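Local structure of Rd1NTF2_04 (Synthetic construct, 6W3G) at residues G25-P36 and G49-R58; T96-A104 and A111-G119. The protein is a computationally designed NTF2-like protein with no assigned natural function, probably built as a scaffold for pockets of varied shape. All blocks are in the same frame, centred on the assembly; numbering follows the deposited sequence.

Contact 1 of 2, residues G25-P36 and G49-R58; sequences GDSTKADELFDP and GREQAVDWIR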
loop_
_atom_site.group_PDB
_atom_site.type_symbol
_atom_site.label_atom_id
_atom_site.label_comp_id
_atom_site.label_asym_id
_atom_site.label_seq_id
_atom_site.Cartn_x
_atom_site.Cartn_y
_atom_site.Cartn_z
ATOM N N GLY A 25 -3.046 0.258 -9.551
ATOM C CA GLY A 25 -4.081 0.987 -8.845
ATOM C C GLY A 25 -5.471 0.501 -9.190
ATOM O O GLY A 25 -6.398 1.311 -9.304
ATOM N N ASP A 26 -5.640 -0.809 -9.351
ATOM C CA ASP A 26 -6.937 -1.363 -9.714
ATOM C C ASP A 26 -7.972 -1.072 -8.633
ATOM O O ASP A 26 -7.783 -1.430 -7.465
ATOM C CB ASP A 26 -6.817 -2.865 -9.945
ATOM C CG ASP A 26 -8.154 -3.513 -10.228
ATOM O OD1 ASP A 26 -8.842 -3.069 -11.170
ATOM O OD2 ASP A 26 -8.512 -4.468 -9.508
ATOM N N SER A 27 -9.076 -0.437 -9.038
ATOM C CA SER A 27 -10.131 -0.069 -8.098
ATOM C C SER A 27 -10.802 -1.294 -7.492
ATOM O O SER A 27 -11.150 -1.298 -6.305
ATOM C CB SER A 27 -11.175 0.798 -8.803
ATOM O OG SER A 27 -10.702 2.113 -8.999
ATOM N N THR A 28 -11.037 -2.327 -8.304
ATOM C CA THR A 28 -11.670 -3.538 -7.796
ATOM C C THR A 28 -10.847 -4.142 -6.670
ATOM O O THR A 28 -11.379 -4.467 -5.601
ATOM C CB THR A 28 -11.850 -4.554 -8.924
ATOM O OG1 THR A 28 -12.678 -3.991 -9.947
ATOM C CG2 THR A 28 -12.491 -5.825 -8.392
ATOM N N LYS A 29 -9.540 -4.308 -6.899
ATOM C CA LYS A 29 -8.661 -4.811 -5.849
ATOM C C LYS A 29 -8.710 -3.912 -4.623
ATOM O O LYS A 29 -8.760 -4.398 -3.485
ATOM C CB LYS A 29 -7.228 -4.916 -6.374
ATOM N N ALA A 30 -8.702 -2.594 -4.835
ATOM C CA ALA A 30 -8.719 -1.662 -3.712
ATOM C C ALA A 30 -9.975 -1.828 -2.864
ATOM O O ALA A 30 -9.917 -1.723 -1.633
ATOM C CB ALA A 30 -8.598 -0.229 -4.233
ATOM N N ASP A 31 -11.123 -2.084 -3.495
ATOM C CA ASP A 31 -12.336 -2.340 -2.727
ATOM C C ASP A 31 -12.173 -3.550 -1.821
ATOM O O ASP A 31 -12.786 -3.613 -0.751
ATOM C CB ASP A 31 -13.533 -2.566 -3.653
ATOM C CG ASP A 31 -14.016 -1.288 -4.310
ATOM O OD1 ASP A 31 -13.534 -0.201 -3.935
ATOM O OD2 ASP A 31 -14.880 -1.377 -5.209
ATOM N N GLU A 32 -11.375 -4.532 -2.234
ATOM C CA GLU A 32 -11.214 -5.714 -1.404
ATOM C C GLU A 32 -10.170 -5.500 -0.317
ATOM O O GLU A 32 -10.339 -6.004 0.798
ATOM C CB GLU A 32 -10.835 -6.923 -2.264
ATOM N N LEU A 33 -9.119 -4.732 -0.606
ATOM C CA LEU A 33 -7.948 -4.673 0.263
ATOM C C LEU A 33 -8.001 -3.531 1.269
ATOM O O LEU A 33 -7.442 -3.655 2.369
ATOM C CB LEU A 33 -6.679 -4.522 -0.578
ATOM C CG LEU A 33 -6.353 -5.670 -1.538
ATOM C CD1 LEU A 33 -5.016 -5.442 -2.216
ATOM C CD2 LEU A 33 -6.364 -7.002 -0.817
ATOM N N PHE A 34 -8.620 -2.411 0.906
ATOM C CA PHE A 34 -8.658 -1.227 1.748
ATOM C C PHE A 34 -9.933 -1.219 2.596
ATOM O O PHE A 34 -11.034 -1.461 2.090
ATOM C CB PHE A 34 -8.615 0.048 0.897
ATOM C CG PHE A 34 -7.257 0.385 0.350
ATOM C CD1 PHE A 34 -6.186 0.593 1.204
ATOM C CD2 PHE A 34 -7.052 0.528 -1.015
ATOM C CE1 PHE A 34 -4.940 0.909 0.712
ATOM C CE2 PHE A 34 -5.806 0.847 -1.510
ATOM C CZ PHE A 34 -4.752 1.035 -0.651
ATOM N N ASP A 35 -9.780 -0.938 3.885
ATOM C CA ASP A 35 -10.934 -0.596 4.705
ATOM C C ASP A 35 -11.603 0.632 4.105
ATOM O O ASP A 35 -10.937 1.484 3.520
ATOM C CB ASP A 35 -10.482 -0.300 6.137
ATOM C CG ASP A 35 -11.624 -0.198 7.114
ATOM O OD1 ASP A 35 -12.000 -1.230 7.696
ATOM O OD2 ASP A 35 -12.131 0.927 7.304
ATOM N N PRO A 36 -12.922 0.759 4.237
ATOM C CA PRO A 36 -13.582 1.963 3.708
ATOM C C PRO A 36 -13.057 3.252 4.303
ATOM O O PRO A 36 -13.094 4.298 3.644
ATOM C CB PRO A 36 -15.057 1.731 4.069
ATOM C CG PRO A 36 -15.197 0.270 4.179
ATOM C CD PRO A 36 -13.889 -0.248 4.702
ATOM N N GLY A 49 -9.995 7.076 2.846
ATOM C CA GLY A 49 -10.970 6.348 2.062
ATOM C C GLY A 49 -10.387 5.693 0.825
ATOM O O GLY A 49 -9.274 5.987 0.379
ATOM N N ARG A 50 -11.183 4.785 0.246
ATOM C CA ARG A 50 -10.696 3.984 -0.874
ATOM C C ARG A 50 -10.412 4.851 -2.089
ATOM O O ARG A 50 -9.373 4.691 -2.741
ATOM C CB ARG A 50 -11.714 2.899 -1.230
ATOM C CG ARG A 50 -11.812 1.810 -0.189
ATOM C CD ARG A 50 -12.994 0.876 -0.431
ATOM N NE ARG A 50 -12.975 -0.211 0.539
ATOM C CZ ARG A 50 -14.013 -0.977 0.842
ATOM N NH1 ARG A 50 -15.182 -0.783 0.243
ATOM N NH2 ARG A 50 -13.872 -1.935 1.755
ATOM N N GLU A 51 -11.318 5.777 -2.401
ATOM C CA GLU A 51 -11.166 6.584 -3.605
ATOM C C GLU A 51 -9.890 7.411 -3.557
ATOM O O GLU A 51 -9.124 7.446 -4.522
ATOM C CB GLU A 51 -12.391 7.483 -3.787
ATOM C CG GLU A 51 -12.272 8.437 -4.960
ATOM C CD GLU A 51 -13.563 9.187 -5.235
ATOM O OE1 GLU A 51 -14.647 8.649 -4.918
ATOM O OE2 GLU A 51 -13.489 10.318 -5.760
ATOM N N GLN A 52 -9.628 8.078 -2.430
ATOM C CA GLN A 52 -8.410 8.868 -2.319
ATOM C C GLN A 52 -7.172 7.988 -2.322
ATOM O O GLN A 52 -6.135 8.375 -2.866
ATOM C CB GLN A 52 -8.446 9.732 -1.062
ATOM C CG GLN A 52 -9.446 10.873 -1.166
ATOM C CD GLN A 52 -9.402 11.834 0.019
ATOM O OE1 GLN A 52 -8.465 11.806 0.820
ATOM N NE2 GLN A 52 -10.394 12.702 0.115
ATOM N N ALA A 53 -7.257 6.797 -1.716
ATOM C CA ALA A 53 -6.114 5.885 -1.723
ATOM C C ALA A 53 -5.804 5.405 -3.135
ATOM O O ALA A 53 -4.636 5.327 -3.531
ATOM C CB ALA A 53 -6.385 4.705 -0.786
ATOM N N VAL A 54 -6.846 5.125 -3.924
ATOM C CA VAL A 54 -6.655 4.701 -5.312
ATOM C C VAL A 54 -6.067 5.829 -6.144
ATOM O O VAL A 54 -5.139 5.618 -6.938
ATOM C CB VAL A 54 -7.998 4.211 -5.889
ATOM C CG1 VAL A 54 -7.982 4.230 -7.401
ATOM C CG2 VAL A 54 -8.286 2.823 -5.377
ATOM N N ASP A 55 -6.577 7.050 -5.964
ATOM C CA ASP A 55 -6.065 8.192 -6.714
ATOM C C ASP A 55 -4.598 8.433 -6.392
ATOM O O ASP A 55 -3.807 8.796 -7.271
ATOM C CB ASP A 55 -6.886 9.441 -6.395
ATOM C CG ASP A 55 -8.269 9.408 -7.015
ATOM O OD1 ASP A 55 -8.595 8.423 -7.713
ATOM O OD2 ASP A 55 -9.034 10.374 -6.804
ATOM N N TRP A 56 -4.221 8.253 -5.128
ATOM C CA TRP A 56 -2.830 8.405 -4.735
ATOM C C TRP A 56 -1.957 7.413 -5.487
ATOM O O TRP A 56 -0.920 7.781 -6.051
ATOM C CB TRP A 56 -2.700 8.225 -3.222
ATOM C CG TRP A 56 -1.295 8.048 -2.767
ATOM C CD1 TRP A 56 -0.300 8.975 -2.814
ATOM C CD2 TRP A 56 -0.723 6.868 -2.199
ATOM N NE1 TRP A 56 0.863 8.442 -2.314
ATOM C CE2 TRP A 56 0.629 7.152 -1.924
ATOM C CE3 TRP A 56 -1.225 5.598 -1.890
ATOM C CZ2 TRP A 56 1.487 6.210 -1.361
ATOM C CZ3 TRP A 56 -0.370 4.665 -1.331
ATOM C CH2 TRP A 56 0.971 4.974 -1.075
ATOM N N ILE A 57 -2.392 6.152 -5.552
ATOM C CA ILE A 57 -1.613 5.135 -6.252
ATOM C C ILE A 57 -1.523 5.465 -7.736
ATOM O O ILE A 57 -0.454 5.360 -8.349
ATOM C CB ILE A 57 -2.238 3.743 -6.025
ATOM C CG1 ILE A 57 -2.176 3.373 -4.549
ATOM C CG2 ILE A 57 -1.538 2.687 -6.875
ATOM C CD1 ILE A 57 -2.948 2.109 -4.209
ATOM N N ARG A 58 -2.639 5.877 -8.339
ATOM C CA ARG A 58 -2.647 6.151 -9.772
ATOM C C ARG A 58 -1.736 7.321 -10.129
ATOM O O ARG A 58 -1.081 7.305 -11.176
ATOM C CB ARG A 58 -4.080 6.412 -10.241
ATOM C CG ARG A 58 -5.014 5.239 -10.004
ATOM C CD ARG A 58 -5.956 5.000 -11.179
ATOM N NE ARG A 58 -6.563 3.670 -11.117
ATOM C CZ ARG A 58 -7.802 3.410 -10.699
ATOM N NH1 ARG A 58 -8.238 2.157 -10.685
ATOM N NH2 ARG A 58 -8.610 4.387 -10.306
HETATM O O HOH W 1 -13.891 4.571 1.144
#
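Arg50, in the first turn of helix 50-58, reaches across to the C-terminal end of helix 27-33 and grips the carbonyl oxygen of Phe34. Its CG meets Phe34 CB at 3.8 Å, and its CD passes near the carboxylate of Asp31. With CG beside the backbone N (chi1 -70°) and the chain extended from CG to NE, the guanidinium arrives side-on: NE donates to Phe34 O over 2.8 Å and NH2 to the same oxygen over 2.9 Å, that oxygen lying in the guanidinium plane. One face of the group is covered by Asp31 O, the opposite face by the Pro36 ring, so the plane is sandwiched as well as bonded. Asp31 OD1 lies well out of that plane and offers charge proximity rather than a bond. With an alanine here, Phe34 O would probably lose its two guanidinium donors, and a gap would be likely to open between Asp31 O and the Pro36 ring. A water accepting from Arg50 N and donating to Pro36 O adds a bridge at the start of the helix.

Behind this polar end, apolar side chains meet. Val54 CG2 presses on Ala30 CB at 3.3 Å, tighter than usual. Ala53 CB sits over a face of the Phe34 ring, 4.1 Å from its centroid and 15° off the normal, a CH-pi contact, while Ile57 CD1 approaches the ring edge. At the far end, the modelled bond from Arg58 NH1 to Ser27 OG is doubtful, since Arg58 is poorly ordered and sits too close to Gly25 O.

The two helix axes approach to 10.0 Å at 131°. Phe34 also packs on Met21 of helix 11-24 and on Ile113 of strand 111-118, and Ala53 on Val40 of strand 38-42, placing the helix pair against the curved sheet.

Contact 2 of 2, residues T96-A104 and A111-G119; sequences TYDRYVMVA and AQIKMLRKG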
loop_
_atom_site.group_PDB
_atom_site.type_symbol
_atom_site.label_atom_id
_atom_site.label_comp_id
_atom_site.label_asym_id
_atom_site.label_seq_id
_atom_site.Cartn_x
_atom_site.Cartn_y
_atom_site.Cartn_z
ATOM N N THR A 96 14.170 7.097 -6.139
ATOM C CA THR A 96 13.818 7.476 -4.780
ATOM C C THR A 96 13.454 6.211 -4.020
ATOM O O THR A 96 12.769 5.341 -4.553
ATOM C CB THR A 96 12.650 8.464 -4.775
ATOM O OG1 THR A 96 13.026 9.645 -5.489
ATOM C CG2 THR A 96 12.268 8.862 -3.363
ATOM N N TYR A 97 13.915 6.104 -2.786
ATOM C CA TYR A 97 13.741 4.897 -1.983
ATOM C C TYR A 97 12.926 5.241 -0.749
ATOM O O TYR A 97 13.438 5.867 0.185
ATOM C CB TYR A 97 15.101 4.321 -1.580
ATOM C CG TYR A 97 15.968 3.910 -2.744
ATOM C CD1 TYR A 97 16.697 4.854 -3.463
ATOM C CD2 TYR A 97 16.049 2.584 -3.139
ATOM C CE1 TYR A 97 17.493 4.480 -4.538
ATOM C CE2 TYR A 97 16.845 2.207 -4.208
ATOM C CZ TYR A 97 17.560 3.157 -4.901
ATOM O OH TYR A 97 18.344 2.775 -5.965
ATOM N N ASP A 98 11.664 4.829 -0.739
ATOM C CA ASP A 98 10.762 5.118 0.358
ATOM C C ASP A 98 10.538 3.830 1.138
ATOM O O ASP A 98 10.808 2.724 0.655
ATOM C CB ASP A 98 9.422 5.667 -0.149
ATOM C CG ASP A 98 9.483 7.137 -0.538
ATOM O OD1 ASP A 98 10.466 7.826 -0.199
ATOM O OD2 ASP A 98 8.526 7.606 -1.180
ATOM N N ARG A 99 10.071 3.997 2.367
ATOM C CA ARG A 99 9.658 2.879 3.198
ATOM C C ARG A 99 8.290 3.202 3.773
ATOM O O ARG A 99 8.027 4.342 4.163
ATOM C CB ARG A 99 10.658 2.614 4.321
ATOM C CG ARG A 99 10.191 1.603 5.348
ATOM C CD ARG A 99 11.187 1.542 6.489
ATOM N NE ARG A 99 12.320 0.694 6.156
ATOM C CZ ARG A 99 13.561 0.882 6.604
ATOM N NH1 ARG A 99 13.853 1.905 7.400
ATOM N NH2 ARG A 99 14.518 0.046 6.245
ATOM N N TYR A 100 7.419 2.204 3.766
ATOM C CA TYR A 100 6.074 2.339 4.285
ATOM C C TYR A 100 5.811 1.264 5.328
ATOM O O TYR A 100 6.347 0.147 5.257
ATOM C CB TYR A 100 5.018 2.210 3.197
ATOM C CG TYR A 100 4.889 3.421 2.327
ATOM C CD1 TYR A 100 5.735 3.623 1.260
ATOM C CD2 TYR A 100 3.910 4.372 2.588
ATOM C CE1 TYR A 100 5.610 4.757 0.456
ATOM C CE2 TYR A 100 3.770 5.487 1.803
ATOM C CZ TYR A 100 4.624 5.682 0.744
ATOM O OH TYR A 100 4.481 6.809 -0.037
ATOM N N VAL A 101 4.930 1.600 6.270
ATOM C CA VAL A 101 4.420 0.664 7.249
ATOM C C VAL A 101 2.915 0.612 7.077
ATOM O O VAL A 101 2.257 1.656 6.984
ATOM C CB VAL A 101 4.798 1.071 8.684
ATOM C CG1 VAL A 101 4.227 0.070 9.665
ATOM C CG2 VAL A 101 6.319 1.135 8.834
ATOM N N MET A 102 2.366 -0.589 7.057
ATOM C CA MET A 102 0.945 -0.788 6.816
ATOM C C MET A 102 0.353 -1.660 7.904
ATOM O O MET A 102 0.905 -2.718 8.227
ATOM C CB MET A 102 0.728 -1.431 5.453
ATOM C CG MET A 102 -0.639 -1.200 4.892
ATOM S SD MET A 102 -0.604 -1.585 3.146
ATOM C CE MET A 102 -0.490 -3.368 3.232
ATOM N N VAL A 103 -0.778 -1.219 8.453
ATOM C CA VAL A 103 -1.514 -1.971 9.457
ATOM C C VAL A 103 -2.814 -2.410 8.816
ATOM O O VAL A 103 -3.557 -1.577 8.273
ATOM C CB VAL A 103 -1.759 -1.150 10.727
ATOM C CG1 VAL A 103 -2.651 -1.942 11.691
ATOM C CG2 VAL A 103 -0.409 -0.834 11.352
ATOM N N ALA A 104 -3.044 -3.712 8.827
ATOM C CA ALA A 104 -4.289 -4.311 8.381
ATOM C C ALA A 104 -4.866 -5.136 9.520
ATOM O O ALA A 104 -4.141 -5.646 10.392
ATOM C CB ALA A 104 -4.067 -5.178 7.132
ATOM N N ALA A 111 -8.892 -9.685 5.693
ATOM C CA ALA A 111 -7.952 -8.655 6.117
ATOM C C ALA A 111 -8.149 -7.401 5.276
ATOM O O ALA A 111 -8.242 -7.475 4.048
ATOM C CB ALA A 111 -6.509 -9.148 5.996
ATOM N N GLN A 112 -8.227 -6.250 5.943
ATOM C CA GLN A 112 -8.380 -4.974 5.269
ATOM C C GLN A 112 -7.398 -3.962 5.847
ATOM O O GLN A 112 -7.169 -3.929 7.069
ATOM C CB GLN A 112 -9.814 -4.464 5.395
ATOM C CG GLN A 112 -10.809 -5.245 4.532
ATOM C CD GLN A 112 -12.041 -4.440 4.222
ATOM O OE1 GLN A 112 -12.520 -4.427 3.093
ATOM N NE2 GLN A 112 -12.563 -3.759 5.228
ATOM N N ILE A 113 -6.844 -3.134 4.970
ATOM C CA ILE A 113 -5.849 -2.134 5.337
ATOM C C ILE A 113 -6.522 -0.967 6.045
ATOM O O ILE A 113 -7.410 -0.319 5.478
ATOM C CB ILE A 113 -5.085 -1.648 4.095
ATOM C CG1 ILE A 113 -4.362 -2.823 3.450
ATOM C CG2 ILE A 113 -4.107 -0.557 4.462
ATOM C CD1 ILE A 113 -3.924 -2.567 2.041
ATOM N N LYS A 114 -6.077 -0.678 7.265
ATOM C CA LYS A 114 -6.562 0.449 8.052
ATOM C C LYS A 114 -5.673 1.674 7.938
ATOM O O LYS A 114 -6.177 2.804 7.969
ATOM C CB LYS A 114 -6.663 0.058 9.540
ATOM C CG LYS A 114 -7.691 -1.012 9.850
ATOM C CD LYS A 114 -9.123 -0.531 9.577
ATOM C CE LYS A 114 -9.551 0.601 10.511
ATOM N NZ LYS A 114 -9.380 0.235 11.947
ATOM N N MET A 115 -4.360 1.483 7.838
ATOM C CA MET A 115 -3.410 2.581 7.848
ATOM C C MET A 115 -2.252 2.208 6.944
ATOM O O MET A 115 -1.833 1.053 6.910
ATOM C CB MET A 115 -2.909 2.868 9.269
ATOM C CG MET A 115 -1.682 3.779 9.358
ATOM S SD MET A 115 -1.979 5.461 8.780
ATOM C CE MET A 115 -3.054 6.074 10.073
ATOM N N LEU A 116 -1.770 3.198 6.196
ATOM C CA LEU A 116 -0.565 3.068 5.393
ATOM C C LEU A 116 0.196 4.365 5.620
ATOM O O LEU A 116 -0.352 5.439 5.351
ATOM C CB LEU A 116 -0.932 2.856 3.925
ATOM C CG LEU A 116 0.020 2.161 2.970
ATOM C CD1 LEU A 116 -0.623 2.131 1.595
ATOM C CD2 LEU A 116 1.303 2.896 2.951
ATOM N N ARG A 117 1.402 4.289 6.172
ATOM C CA ARG A 117 2.137 5.507 6.479
ATOM C C ARG A 117 3.565 5.419 5.960
ATOM O O ARG A 117 4.238 4.385 6.070
ATOM C CB ARG A 117 2.160 5.847 7.976
ATOM C CG ARG A 117 2.760 4.807 8.865
ATOM C CD ARG A 117 2.707 5.267 10.332
ATOM N NE ARG A 117 3.320 4.283 11.224
ATOM C CZ ARG A 117 4.627 4.194 11.460
ATOM N NH1 ARG A 117 5.473 5.031 10.871
ATOM N NH2 ARG A 117 5.089 3.265 12.283
ATOM N N LYS A 118 3.997 6.509 5.338
ATOM C CA LYS A 118 5.389 6.636 4.950
ATOM C C LYS A 118 6.206 6.753 6.228
ATOM O O LYS A 118 5.915 7.601 7.083
ATOM C CB LYS A 118 5.587 7.835 4.035
ATOM C CG LYS A 118 7.026 8.011 3.571
ATOM C CD LYS A 118 7.156 9.219 2.654
ATOM C CE LYS A 118 8.615 9.527 2.337
ATOM N NZ LYS A 118 8.740 10.800 1.571
ATOM N N GLY A 119 7.179 5.875 6.378
ATOM C CA GLY A 119 7.950 5.760 7.593
ATOM C C GLY A 119 9.420 5.541 7.300
ATOM O O GLY A 119 9.938 6.043 6.300
ATOM O OXT GLY A 119 10.125 4.862 8.046
HETATM O O HOH W 2 10.108 10.434 -0.691
HETATM O O HOH W 3 10.001 6.627 3.514
HETATM O O HOH W 4 12.354 3.809 8.816
#
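An antiparallel beta hairpin pairing joins strand 94-106 to strand 111-118, the last two strands of the chain and neighbours in the middle of the mixed sheet. The evidence is the bonding ladder: Val101 and Arg117 exchange N-H...O bonds of 2.9 Å in both directions (Val101 N to Arg117 O and Arg117 N to Val101 O), and Gly119 N donates to Arg99 O at 170°.

Near the hairpin's turn the register slips by one. Val103 O accepts from both Lys114 N (2.9 Å) and Met115 N (3.2 Å), each donor lying in the carbonyl plane, while Val103 N donates to Met115 O.

On the face carrying Tyr100, Met102 and Ile113, a chi1 of -158° sets Met102 CG anti to its own N and against Ile113 CG2 (3.6 Å). In the conformer given, one of two, SD meets Leu116 CG and the bend at chi3 brings CE alongside Ile113. This face is covered in part by helix 11-24, through Phe18 on both Met102 and Ile113. Lys118 lays its CB by Tyr100 CE2 and sends its extended chain to Asp98, where NZ and OD1 make a long salt bridge of 3.9 Å that a water also spans. On the other face Val101 CB sits 4.1 Å above the centre of the Arg117 guanidinium plane.

A second water joins Arg99 N to Gly119 O of the C-terminal carboxylate. Two residues facing one, Lys114 and Met115 opposite Val103, define a classic beta bulge, here in the strongly curved sheet of an NTF2-like fold.

How the contacts relate
Contact 1 closes before contact 2 opens along the chain, and their centres lie about 13 Å apart, yet the two meet directly. Around Ile113, Leu33 O and Ile113 N are 2.7 Å apart and Asp35 N and Ile113 O 2.9 Å, both probable hydrogen bonds, so the end of helix 27-33 and the short strand after it pair with the strand of contact 2. Arg50 NH2 packs near Gln112 OE1 at 3.1 Å, and Trp56 CZ2 comes within 3.3 Å of Tyr100 OH. Helices on one side and the curved sheet on the other are consistent with the cone-like NTF2 architecture, whose interior usually forms the pocket; no ligand marks one here.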